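PDB 5CDD: structural polyprotein, VP2 from Israeli acute paralysis virus, which probably serves as a structural building block of the viral capsid, being the VP2 part of a longer structural polyprotein. Local coordinates for residues V132-P137 with V155-F160. Residues are numbered along the deposited sequence; the frame is centred on the assembly and turned at random.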
ATOM      1  N   VAL C 132      31.335  -7.104  57.560  1.00 43.61           N
ATOM      2  CA  VAL C 132      30.627  -7.243  56.295  1.00 42.71           C
ATOM      3  C   VAL C 132      29.347  -6.417  56.341  1.00 42.24           C
ATOM      4  O   VAL C 132      28.656  -6.385  57.357  1.00 41.19           O
ATOM      5  CB  VAL C 132      30.267  -8.720  56.004  1.00 42.25           C
ATOM      6  CG1 VAL C 132      31.534  -9.534  55.808  1.00 41.24           C
ATOM      7  CG2 VAL C 132      29.444  -9.293  57.147  1.00 42.53           C
ATOM      8  N   GLU C 133      29.046  -5.736  55.241  1.00 43.44           N
ATOM      9  CA  GLU C 133      27.846  -4.911  55.163  1.00 43.58           C
ATOM     10  C   GLU C 133      26.830  -5.494  54.195  1.00 41.78           C
ATOM     11  O   GLU C 133      27.171  -6.282  53.313  1.00 41.73           O
ATOM     12  CB  GLU C 133      28.200  -3.486  54.734  1.00 46.23           C
ATOM     13  CG  GLU C 133      28.926  -2.684  55.795  1.00 52.34           C
ATOM     14  CD  GLU C 133      29.179  -1.254  55.364  1.00 55.99           C
ATOM     15  OE1 GLU C 133      29.943  -1.053  54.396  1.00 58.46           O
ATOM     16  OE2 GLU C 133      28.609  -0.334  55.990  1.00 57.27           O
ATOM     17  N   MET C 134      25.579  -5.090  54.362  1.00 40.59           N
ATOM     18  CA  MET C 134      24.503  -5.576  53.516  1.00 38.80           C
ATOM     19  C   MET C 134      23.356  -4.572  53.511  1.00 37.26           C
ATOM     20  O   MET C 134      23.091  -3.919  54.520  1.00 36.37           O
ATOM     21  CB  MET C 134      24.015  -6.923  54.044  1.00 40.15           C
ATOM     22  CG  MET C 134      22.884  -7.538  53.256  1.00 42.22           C
ATOM     23  SD  MET C 134      22.261  -9.033  54.043  1.00 44.97           S
ATOM     24  CE  MET C 134      20.993  -8.340  55.090  1.00 42.73           C
ATOM     25  N   THR C 135      22.685  -4.445  52.372  1.00 36.01           N
ATOM     26  CA  THR C 135      21.561  -3.525  52.252  1.00 34.44           C
ATOM     27  C   THR C 135      20.284  -4.303  51.974  1.00 33.68           C
ATOM     28  O   THR C 135      20.278  -5.233  51.168  1.00 34.03           O
ATOM     29  CB  THR C 135      21.761  -2.525  51.096  1.00 34.14           C
ATOM     30  OG1 THR C 135      23.036  -1.886  51.224  1.00 36.23           O
ATOM     31  CG2 THR C 135      20.668  -1.468  51.118  1.00 31.92           C
ATOM     32  N   ILE C 136      19.206  -3.925  52.647  1.00 32.31           N
ATOM     33  CA  ILE C 136      17.926  -4.585  52.448  1.00 32.01           C
ATOM     34  C   ILE C 136      16.935  -3.580  51.870  1.00 33.04           C
ATOM     35  O   ILE C 136      16.326  -2.799  52.601  1.00 33.52           O
ATOM     36  CB  ILE C 136      17.373  -5.142  53.770  1.00 30.96           C
ATOM     37  CG1 ILE C 136      18.348  -6.170  54.342  1.00 30.66           C
ATOM     38  CG2 ILE C 136      16.010  -5.776  53.536  1.00 29.22           C
ATOM     39  CD1 ILE C 136      17.906  -6.763  55.662  1.00 31.45           C
ATOM     40  N   PRO C 137      16.768  -3.587  50.538  1.00 32.64           N
ATOM     41  CA  PRO C 137      15.848  -2.671  49.861  1.00 32.35           C
ATOM     42  C   PRO C 137      14.440  -2.754  50.438  1.00 32.48           C
ATOM     43  O   PRO C 137      14.019  -3.811  50.906  1.00 34.37           O
ATOM     44  CB  PRO C 137      15.898  -3.146  48.412  1.00 32.53           C
ATOM     45  CG  PRO C 137      17.277  -3.704  48.287  1.00 32.77           C
ATOM     46  CD  PRO C 137      17.419  -4.482  49.567  1.00 32.17           C
ATOM     47  N   VAL C 155      10.248  -7.892  56.290  1.00 35.69           N
ATOM     48  CA  VAL C 155      11.432  -8.685  55.981  1.00 34.32           C
ATOM     49  C   VAL C 155      12.071  -9.290  57.224  1.00 33.95           C
ATOM     50  O   VAL C 155      12.127  -8.657  58.278  1.00 34.04           O
ATOM     51  CB  VAL C 155      12.478  -7.832  55.220  1.00 33.57           C
ATOM     52  CG1 VAL C 155      12.904  -6.648  56.066  1.00 33.98           C
ATOM     53  CG2 VAL C 155      13.677  -8.686  54.847  1.00 33.30           C
ATOM     54  N   GLN C 156      12.541 -10.527  57.090  1.00 33.58           N
ATOM     55  CA  GLN C 156      13.187 -11.234  58.190  1.00 32.22           C
ATOM     56  C   GLN C 156      14.667 -11.419  57.890  1.00 31.70           C
ATOM     57  O   GLN C 156      15.037 -11.836  56.794  1.00 31.68           O
ATOM     58  CB  GLN C 156      12.541 -12.606  58.394  1.00 32.14           C
ATOM     59  CG  GLN C 156      11.055 -12.558  58.682  1.00 32.79           C
ATOM     60  CD  GLN C 156      10.731 -11.685  59.873  1.00 34.43           C
ATOM     61  OE1 GLN C 156      11.254 -11.892  60.967  1.00 35.03           O
ATOM     62  NE2 GLN C 156       9.864 -10.701  59.667  1.00 36.11           N
ATOM     63  N   LEU C 157      15.512 -11.104  58.865  1.00 31.44           N
ATOM     64  CA  LEU C 157      16.953 -11.245  58.702  1.00 31.34           C
ATOM     65  C   LEU C 157      17.436 -12.454  59.498  1.00 32.19           C
ATOM     66  O   LEU C 157      17.039 -12.647  60.646  1.00 32.66           O
ATOM     67  CB  LEU C 157      17.664  -9.979  59.181  1.00 30.56           C
ATOM     68  CG  LEU C 157      19.178  -9.928  58.973  1.00 30.19           C
ATOM     69  CD1 LEU C 157      19.507 -10.146  57.505  1.00 29.19           C
ATOM     70  CD2 LEU C 157      19.708  -8.587  59.447  1.00 29.20           C
ATOM     71  N   TYR C 158      18.292 -13.265  58.883  1.00 33.10           N
ATOM     72  CA  TYR C 158      18.808 -14.465  59.532  1.00 33.37           C
ATOM     73  C   TYR C 158      20.328 -14.594  59.445  1.00 34.08           C
ATOM     74  O   TYR C 158      20.950 -14.127  58.489  1.00 34.54           O
ATOM     75  CB  TYR C 158      18.173 -15.709  58.900  1.00 33.62           C
ATOM     76  CG  TYR C 158      16.683 -15.851  59.126  1.00 34.94           C
ATOM     77  CD1 TYR C 158      16.178 -16.198  60.377  1.00 36.03           C
ATOM     78  CD2 TYR C 158      15.776 -15.642  58.085  1.00 34.83           C
ATOM     79  CE1 TYR C 158      14.807 -16.337  60.590  1.00 37.16           C
ATOM     80  CE2 TYR C 158      14.403 -15.775  58.286  1.00 35.95           C
ATOM     81  CZ  TYR C 158      13.926 -16.124  59.541  1.00 37.86           C
ATOM     82  OH  TYR C 158      12.570 -16.258  59.752  1.00 38.67           O
ATOM     83  N   LEU C 159      20.915 -15.232  60.456  1.00 35.04           N
ATOM     84  CA  LEU C 159      22.355 -15.474  60.505  1.00 35.03           C
ATOM     85  C   LEU C 159      22.548 -16.982  60.663  1.00 35.89           C
ATOM     86  O   LEU C 159      22.335 -17.536  61.743  1.00 35.08           O
ATOM     87  CB  LEU C 159      22.990 -14.736  61.685  1.00 33.65           C
ATOM     88  CG  LEU C 159      24.505 -14.904  61.836  1.00 33.40           C
ATOM     89  CD1 LEU C 159      25.214 -14.415  60.583  1.00 31.83           C
ATOM     90  CD2 LEU C 159      24.983 -14.131  63.052  1.00 32.33           C
ATOM     91  N   PHE C 160      22.943 -17.637  59.576  1.00 36.72           N
ATOM     92  CA  PHE C 160      23.137 -19.083  59.564  1.00 37.08           C
ATOM     93  C   PHE C 160      24.601 -19.507  59.532  1.00 38.53           C
ATOM     94  O   PHE C 160      25.446 -18.827  58.945  1.00 38.86           O
ATOM     95  CB  PHE C 160      22.453 -19.693  58.339  1.00 36.31           C
ATOM     96  CG  PHE C 160      20.968 -19.478  58.288  1.00 35.67           C
ATOM     97  CD1 PHE C 160      20.119 -20.174  59.143  1.00 35.65           C
ATOM     98  CD2 PHE C 160      20.415 -18.606  57.354  1.00 34.48           C
ATOM     99  CE1 PHE C 160      18.736 -20.007  59.066  1.00 35.56           C
ATOM    100  CE2 PHE C 160      19.037 -18.432  57.269  1.00 33.96           C
ATOM    101  CZ  PHE C 160      18.195 -19.134  58.126  1.00 35.04           C
TER
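I136 faces V155 and L157 across the two layers of a beta sandwich. The bond to its CB points toward strand 155-160. From CB, CG2 turns to V155 and lies 4.0 Å from V155 CG2, nearly the same distance from both valine methyls. The other branch runs through CG1, placed beside the backbone N (chi1 -61°), and CD1 ends 4.2 Å from L157 CD1. One isoleucine thus spans two alternate residues, V155 and L157, whose side chains face the same way, while the bond from CA to CB of Q156, between them, points away, and its NE2 hydrogen-bonds to T50 OG1. L157 CD1 also meets M134: the thioether chain and the leucine run alongside each other with their ends pointing opposite ways, and M134 CE, swung aside by the bend at chi3 (90°), approaches L157 CD1. All contacts are apolar, between four buried residues, and the axes of the two short strand segments come no closer than 10.4 Å, a separation bridged by side chains alone. The backbones hydrogen-bond instead within their own sheets, M134 with V77 and I136 with V75 on one side, V155 with L51 and Q156 with S96 on the other. Y95 and L51 extend the core around I136 and V155. Two antiparallel sheets facing each other through such a hydrophobic interior are characteristic of the jelly-roll beta sandwich of picornavirus-like capsid proteins.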